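Local coordinates for protein possible MarR-transcriptional regulator (Streptomyces coelicolor, PDB 4B8X) that probably binds DNA as a winged-helix transcription factor of the MarR family, although its precise biological function is unknown, at residues Gly32-Phe35 with Ala36-Glu39; Leu41-Leu44 with Thr45-Ser49; Pro136-Ala140 with Ala141-Asp145. All coordinates share one frame; numbering follows the deposited sequence.

Contact 1. Residues Gly32-Phe35 with Ala36-Glu39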
loop_
_atom_site.group_PDB
_atom_site.type_symbol
_atom_site.label_atom_id
_atom_site.label_comp_id
_atom_site.label_asym_id
_atom_site.label_seq_id
_atom_site.Cartn_x
_atom_site.Cartn_y
_atom_site.Cartn_z
ATOM N N GLY A 32 4.465 -18.619 -7.668
ATOM C CA GLY A 32 4.201 -18.891 -6.261
ATOM C C GLY A 32 4.552 -17.724 -5.347
ATOM O O GLY A 32 4.611 -17.876 -4.125
ATOM N N LEU A 33 4.759 -16.548 -5.937
ATOM C CA LEU A 33 5.195 -15.371 -5.192
ATOM C C LEU A 33 4.067 -14.383 -5.008
ATOM O O LEU A 33 3.116 -14.387 -5.774
ATOM C CB LEU A 33 6.313 -14.637 -5.956
ATOM C CG LEU A 33 7.596 -15.436 -6.192
ATOM C CD1 LEU A 33 8.489 -14.695 -7.159
ATOM C CD2 LEU A 33 8.314 -15.702 -4.883
ATOM N N THR A 34 4.226 -13.529 -4.000
ATOM C CA THR A 34 3.601 -12.220 -3.953
ATOM C C THR A 34 4.668 -11.183 -4.263
ATOM O O THR A 34 5.866 -11.503 -4.281
ATOM C CB THR A 34 3.061 -11.934 -2.551
ATOM O OG1 THR A 34 4.164 -11.932 -1.628
ATOM C CG2 THR A 34 1.992 -12.946 -2.148
ATOM N N PHE A 35 4.276 -9.943 -4.498
ATOM C CA PHE A 35 5.265 -8.946 -4.831
ATOM C C PHE A 35 6.245 -8.764 -3.676
ATOM O O PHE A 35 7.428 -8.567 -3.898
ATOM C CB PHE A 35 4.603 -7.625 -5.244
ATOM C CG PHE A 35 5.544 -6.670 -5.920
ATOM C CD1 PHE A 35 6.092 -6.988 -7.146
ATOM C CD2 PHE A 35 5.851 -5.460 -5.364
ATOM C CE1 PHE A 35 6.942 -6.130 -7.797
ATOM C CE2 PHE A 35 6.715 -4.586 -6.001
ATOM C CZ PHE A 35 7.252 -4.918 -7.228
ATOM N N ALA A 36 5.747 -8.838 -2.442
ATOM C CA ALA A 36 6.600 -8.713 -1.263
ATOM C C ALA A 36 7.692 -9.803 -1.260
ATOM O O ALA A 36 8.859 -9.546 -0.931
ATOM C CB ALA A 36 5.758 -8.791 0.009
ATOM N N ARG A 37 7.328 -11.023 -1.604
ATOM C CA ARG A 37 8.315 -12.094 -1.650
ATOM C C ARG A 37 9.298 -11.918 -2.803
ATOM O O ARG A 37 10.493 -12.193 -2.659
ATOM C CB ARG A 37 7.641 -13.465 -1.687
ATOM C CG ARG A 37 6.835 -13.715 -0.414
ATOM C CD ARG A 37 6.670 -15.192 -0.110
ATOM N NE ARG A 37 5.724 -15.864 -1.008
ATOM C CZ ARG A 37 4.401 -15.884 -0.849
ATOM N NH1 ARG A 37 3.834 -15.188 0.122
ATOM N NH2 ARG A 37 3.643 -16.555 -1.701
ATOM N N TYR A 38 8.803 -11.422 -3.932
ATOM C CA TYR A 38 9.651 -11.073 -5.059
ATOM C C TYR A 38 10.683 -10.037 -4.638
ATOM O O TYR A 38 11.863 -10.183 -4.949
ATOM C CB TYR A 38 8.771 -10.582 -6.222
ATOM C CG TYR A 38 9.556 -9.895 -7.303
ATOM C CD1 TYR A 38 10.235 -10.648 -8.261
ATOM C CD2 TYR A 38 9.641 -8.517 -7.369
ATOM C CE1 TYR A 38 10.985 -10.024 -9.230
ATOM C CE2 TYR A 38 10.396 -7.873 -8.320
ATOM C CZ TYR A 38 11.051 -8.624 -9.260
ATOM O OH TYR A 38 11.788 -7.990 -10.208
ATOM N N GLU A 39 10.247 -8.997 -3.939
ATOM C CA GLU A 39 11.165 -7.939 -3.545
ATOM C C GLU A 39 12.272 -8.470 -2.644
ATOM O O GLU A 39 13.418 -8.025 -2.718
ATOM C CB GLU A 39 10.429 -6.805 -2.849
ATOM C CG GLU A 39 9.454 -6.040 -3.737
ATOM C CD GLU A 39 8.583 -5.067 -2.933
ATOM O OE1 GLU A 39 7.735 -5.474 -2.086
ATOM O OE2 GLU A 39 8.749 -3.877 -3.164
HETATM O O HOH W 1 7.049 -18.139 -2.165
#

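Contact 2. Residues Leu41-Leu44 with Thr45-Ser49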
loop_
_atom_site.group_PDB
_atom_site.type_symbol
_atom_site.label_atom_id
_atom_site.label_comp_id
_atom_site.label_asym_id
_atom_site.label_seq_id
_atom_site.Cartn_x
_atom_site.Cartn_y
_atom_site.Cartn_z
ATOM N N LEU A 41 13.575 -11.540 -2.694
ATOM C CA LEU A 41 14.506 -12.264 -3.555
ATOM C C LEU A 41 15.403 -11.283 -4.303
ATOM O O LEU A 41 16.619 -11.501 -4.411
ATOM C CB LEU A 41 13.793 -13.139 -4.569
ATOM C CG LEU A 41 13.046 -14.348 -4.010
ATOM C CD1 LEU A 41 12.231 -15.042 -5.079
ATOM C CD2 LEU A 41 14.032 -15.328 -3.384
ATOM N N VAL A 42 14.850 -10.205 -4.861
ATOM C CA VAL A 42 15.665 -9.251 -5.600
ATOM C C VAL A 42 16.729 -8.674 -4.648
ATOM O O VAL A 42 17.893 -8.543 -5.029
ATOM C CB VAL A 42 14.813 -8.106 -6.206
ATOM C CG1 VAL A 42 15.730 -7.042 -6.783
ATOM C CG2 VAL A 42 13.886 -8.658 -7.265
ATOM N N LEU A 43 16.353 -8.312 -3.418
ATOM C CA LEU A 43 17.301 -7.772 -2.468
ATOM C C LEU A 43 18.479 -8.728 -2.300
ATOM O O LEU A 43 19.646 -8.324 -2.274
ATOM C CB LEU A 43 16.594 -7.519 -1.146
ATOM C CG LEU A 43 17.447 -7.016 0.024
ATOM C CD1 LEU A 43 18.147 -5.700 -0.251
ATOM C CD2 LEU A 43 16.594 -6.914 1.289
ATOM N N LEU A 44 18.178 -10.015 -2.117
ATOM C CA LEU A 44 19.248 -10.995 -1.937
ATOM C C LEU A 44 20.189 -11.066 -3.155
ATOM O O LEU A 44 21.383 -11.266 -3.002
ATOM C CB LEU A 44 18.664 -12.360 -1.581
ATOM C CG LEU A 44 17.969 -12.431 -0.217
ATOM C CD1 LEU A 44 17.322 -13.796 -0.063
ATOM C CD2 LEU A 44 18.955 -12.136 0.914
ATOM N N THR A 45 19.659 -10.906 -4.368
ATOM C CA THR A 45 20.488 -10.946 -5.568
ATOM C C THR A 45 21.412 -9.740 -5.710
ATOM O O THR A 45 22.279 -9.774 -6.575
ATOM C CB THR A 45 19.690 -11.143 -6.871
ATOM O OG1 THR A 45 18.895 -9.983 -7.142
ATOM C CG2 THR A 45 18.828 -12.387 -6.848
ATOM N N PHE A 46 21.257 -8.715 -4.861
ATOM C CA PHE A 46 22.177 -7.571 -4.820
ATOM C C PHE A 46 23.043 -7.565 -3.554
ATOM O O PHE A 46 23.760 -6.599 -3.295
ATOM C CB PHE A 46 21.412 -6.254 -4.985
ATOM C CG PHE A 46 20.981 -5.989 -6.389
ATOM C CD1 PHE A 46 21.879 -5.538 -7.333
ATOM C CD2 PHE A 46 19.678 -6.233 -6.781
ATOM C CE1 PHE A 46 21.473 -5.306 -8.631
ATOM C CE2 PHE A 46 19.280 -6.042 -8.096
ATOM C CZ PHE A 46 20.165 -5.555 -9.004
ATOM N N SER A 47 22.986 -8.651 -2.786
ATOM C CA SER A 47 23.715 -8.771 -1.538
ATOM C C SER A 47 24.876 -9.728 -1.736
ATOM O O SER A 47 24.765 -10.725 -2.460
ATOM C CB SER A 47 22.755 -9.301 -0.464
ATOM O OG SER A 47 21.641 -8.426 -0.284
ATOM N N LYS A 48 25.995 -9.452 -1.062
ATOM C CA LYS A 48 27.133 -10.338 -1.164
ATOM C C LYS A 48 26.726 -11.780 -0.807
ATOM O O LYS A 48 26.082 -12.038 0.254
ATOM C CB LYS A 48 28.296 -9.876 -0.263
ATOM C CG LYS A 48 29.556 -10.724 -0.457
ATOM C CD LYS A 48 30.774 -10.186 0.273
ATOM C CE LYS A 48 31.990 -11.076 0.021
ATOM N N SER A 49 27.163 -12.726 -1.648
ATOM C CA SER A 49 26.888 -14.164 -1.524
ATOM C C SER A 49 25.402 -14.526 -1.530
ATOM O O SER A 49 25.013 -15.640 -1.200
ATOM C CB SER A 49 27.551 -14.750 -0.284
ATOM O OG SER A 49 28.945 -14.516 -0.302
#

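Contact 3. Residues Pro136-Ala140 with Ala141-Asp145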
loop_
_atom_site.group_PDB
_atom_site.type_symbol
_atom_site.label_atom_id
_atom_site.label_comp_id
_atom_site.label_asym_id
_atom_site.label_seq_id
_atom_site.Cartn_x
_atom_site.Cartn_y
_atom_site.Cartn_z
ATOM N N PRO A 136 11.336 13.893 -2.275
ATOM C CA PRO A 136 11.579 14.603 -0.993
ATOM C C PRO A 136 10.951 13.876 0.214
ATOM O O PRO A 136 11.501 13.857 1.311
ATOM C CB PRO A 136 10.975 15.984 -1.252
ATOM C CG PRO A 136 11.137 16.181 -2.736
ATOM C CD PRO A 136 10.809 14.812 -3.299
ATOM N N LEU A 137 9.765 13.307 0.035
ATOM C CA LEU A 137 9.144 12.505 1.074
ATOM C C LEU A 137 10.035 11.331 1.505
ATOM O O LEU A 137 10.185 11.014 2.699
ATOM C CB LEU A 137 7.768 12.013 0.573
ATOM C CG LEU A 137 6.876 11.305 1.589
ATOM C CD1 LEU A 137 6.273 12.310 2.565
ATOM C CD2 LEU A 137 5.771 10.556 0.875
ATOM N N ARG A 138 10.623 10.683 0.511
ATOM C CA ARG A 138 11.530 9.574 0.755
ATOM C C ARG A 138 12.849 9.995 1.395
ATOM O O ARG A 138 13.357 9.288 2.254
ATOM C CB ARG A 138 11.785 8.810 -0.541
ATOM C CG ARG A 138 10.547 8.122 -1.064
ATOM C CD ARG A 138 10.807 7.387 -2.338
ATOM N NE ARG A 138 11.769 6.338 -2.099
ATOM C CZ ARG A 138 12.460 5.762 -3.069
ATOM N NH1 ARG A 138 12.291 6.149 -4.339
ATOM N NH2 ARG A 138 13.326 4.803 -2.776
ATOM N N VAL A 139 13.374 11.150 1.010
ATOM C CA VAL A 139 14.586 11.675 1.640
ATOM C C VAL A 139 14.342 11.870 3.143
ATOM O O VAL A 139 15.167 11.483 3.956
ATOM C CB VAL A 139 15.064 12.977 0.958
ATOM C CG1 VAL A 139 16.148 13.678 1.813
ATOM C CG2 VAL A 139 15.602 12.677 -0.438
ATOM N N ALA A 140 13.191 12.439 3.504
ATOM C CA ALA A 140 12.883 12.677 4.915
ATOM C C ALA A 140 12.731 11.385 5.689
ATOM O O ALA A 140 13.001 11.349 6.883
ATOM C CB ALA A 140 11.632 13.530 5.041
ATOM N N ALA A 141 12.322 10.305 5.018
ATOM C CA ALA A 141 12.182 9.003 5.669
ATOM C C ALA A 141 13.527 8.259 5.764
ATOM O O ALA A 141 13.575 7.179 6.344
ATOM C CB ALA A 141 11.188 8.144 4.911
ATOM N N GLY A 142 14.602 8.820 5.215
ATOM C CA GLY A 142 15.940 8.208 5.287
ATOM C C GLY A 142 16.317 7.327 4.109
ATOM O O GLY A 142 17.344 6.646 4.145
ATOM N N ASP A 143 15.508 7.314 3.041
ATOM C CA ASP A 143 15.729 6.370 1.912
ATOM C C ASP A 143 17.037 6.643 1.143
ATOM O O ASP A 143 17.493 5.757 0.414
ATOM C CB ASP A 143 14.575 6.396 0.894
ATOM C CG ASP A 143 13.282 5.763 1.412
ATOM O OD1 ASP A 143 13.196 5.420 2.619
ATOM O OD2 ASP A 143 12.329 5.602 0.595
ATOM N N PHE A 144 17.594 7.839 1.244
ATOM C CA PHE A 144 18.757 8.247 0.440
ATOM C C PHE A 144 19.965 8.615 1.317
ATOM O O PHE A 144 20.879 9.330 0.878
ATOM C CB PHE A 144 18.346 9.380 -0.497
ATOM C CG PHE A 144 17.390 8.940 -1.560
ATOM C CD1 PHE A 144 17.845 8.330 -2.726
ATOM C CD2 PHE A 144 16.023 9.111 -1.399
ATOM C CE1 PHE A 144 16.963 7.909 -3.705
ATOM C CE2 PHE A 144 15.142 8.684 -2.378
ATOM C CZ PHE A 144 15.609 8.078 -3.521
ATOM N N ASP A 145 19.978 8.066 2.520
ATOM C CA ASP A 145 21.130 8.190 3.390
ATOM C C ASP A 145 21.489 6.850 4.038
ATOM O O ASP A 145 20.650 6.013 4.317
ATOM C CB ASP A 145 20.899 9.266 4.433
ATOM C CG ASP A 145 20.901 10.666 3.831
ATOM O OD1 ASP A 145 21.986 11.139 3.367
ATOM O OD2 ASP A 145 19.802 11.269 3.817
HETATM O O HOH W 2 17.397 10.128 2.957
#

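Contact 1. Residues Gly32-Phe35 with Ala36-Glu39
Gly32 O is gripped by two donors: Arg37 NH2, at 2.9 Å, and a water that also accepts from Arg37 NE, closing a small ring between the loop carbonyl and the guanidinium. The segment Gly32-Phe35 leads into helix 35-45 of the winged-helix MarR fold, and the arrangement is a helix N-cap, with an arginine that folds back over the residues before it. The Arg37 NH2 bond is almost straight (170°) and lies close to the guanidinium plane, yet it is tilted out of the carbonyl plane of Gly32. A bend at its third torsion turns the arginine chain back toward the loop, with Thr34 OG1 over one face of the guanidinium and Leu33 CD2 beside Arg37 CB. Thr34 is the N-cap: its OG1 sits between backbone N and carbonyl carbon (chi1 62°) and accepts from Arg37 N at 3.3 Å, while Thr34 O takes the N-H of Tyr38 in the first helical bond. With an alanine at Arg37, Gly32 O would probably lose its direct donor, and the water its grip on NE, leaving the loop freer to shift. On the inner side, the rings of Phe35 and Tyr38 are roughly parallel (24°) but offset so far that they scarcely overlap, and Phe35 CE1 touches Tyr38 CD2 at 3.6 Å. Phe35 packs on Leu21 and Val24 of helix 5-28, whereas Tyr38 lies against helix 99-114, its OH hydrogen-bonded to Thr109. Glu39 N continues the helical pattern, bonding to Phe35 O at 2.9 Å. From the same residue a CH-pi contact reaches back, with Glu39 CG over one face of the Phe35 ring, 4.2 Å from its centroid.

Contact 2. Residues Leu41-Leu44 with Thr45-Ser49
The last turn of helix 35-45 still makes an i to i-4 bond, Thr45 N to Leu41 O, and then tightens as Phe46 N bonds to Leu43 O and Ser47 N to Leu44 O, both i to i-3. Two side-chain hydroxyls turn back onto carbonyls of this turn. A chi1 of 68° swings Thr45 OG1 back over the turn, where it donates to Val42 O at 2.7 Å, while Thr45 CG2 comes to 3.4 Å from Leu41 O. Ser47 OG donates to Leu43 O at 2.8 Å, so that carbonyl oxygen has two donors, Ser47 OG and Phe46 N, arriving from opposite faces of its plane. This is a C-terminal helix end in the winged-helix fold that narrows to i to i-3 bonding, with threonine and serine hydroxyls bonded back to its carbonyls, and from it the chain leaves for strand 51-53; Leu44 and Ser47 both pack on Leu52 of that strand, and Leu41 and Leu44 reach Ile97 and Val81 in the two other strands of the sheet. On another side of the turn Val42 and Phe46 run alongside each other in the same direction. Val42 CG1 meets the edge of the Phe46 ring, 3.9 Å from CE2, and Phe46 CD2 also approaches Val42 O at 3.4 Å.

Contact 3. Residues Pro136-Ala140 with Ala141-Asp145
Helix 129-140 ends in a Schellman motif: Gly142, at positive phi (93°), lets the chain reverse, with Asp143 N bonded back to Arg138 O at 3.0 Å and Gly142 N to Val139 O. The same glycine opens a type I turn to Asp145, from which Asp143 and Phe144 point back toward the last helical turn. The side chains of Arg138 and Asp143 run nearly perpendicular and meet in a salt bridge, Arg138 NE to Asp143 OD2 at 2.8 Å, nearly straight (174°) and in the guanidinium plane, received on the anti lone pair of the carboxylate. The Arg138 chain folds at its CG-CD bond, which carries NE to this oxygen. Phe144 CZ lies over one face of the same guanidinium, the two planes 53° apart, while Phe144 CD2 rests 3.7 Å from Val139 CG2. One water joins Val139 O, Phe144 N and Asp145 OD2, adding a solvent-mediated link between turn and helix. The other carboxylate oxygen of Asp143, OD1, forms a salt bridge with Arg15 of the second subunit. The carboxylate therefore stands between arginines of two chains, which would probably stabilise its negative charge and couple the helix terminus to the dimer interface.

The three contacts follow in series along the chain and illustrate how helix ends are finished. Contacts 1 and 2 share helix 35-45, one at its start and the other at its end, with centres 14 Å apart; Leu33 CD2 of contact 1 packs on Leu41 CD1 of contact 2 at 4.0 Å. Between them they lead from the loop after helix 5-28 to strand 51-53 of the three-stranded antiparallel sheet, with helix 99-114 touching both. Contact 3 closes helix 129-140 far along the sequence, its centre 24 Å from contact 1 and 22 Å from contact 2, touching neither. It faces the second subunit, so contacts 1 and 2 lie in the winged-helix domain, while contact 3 lies at the subunit interface.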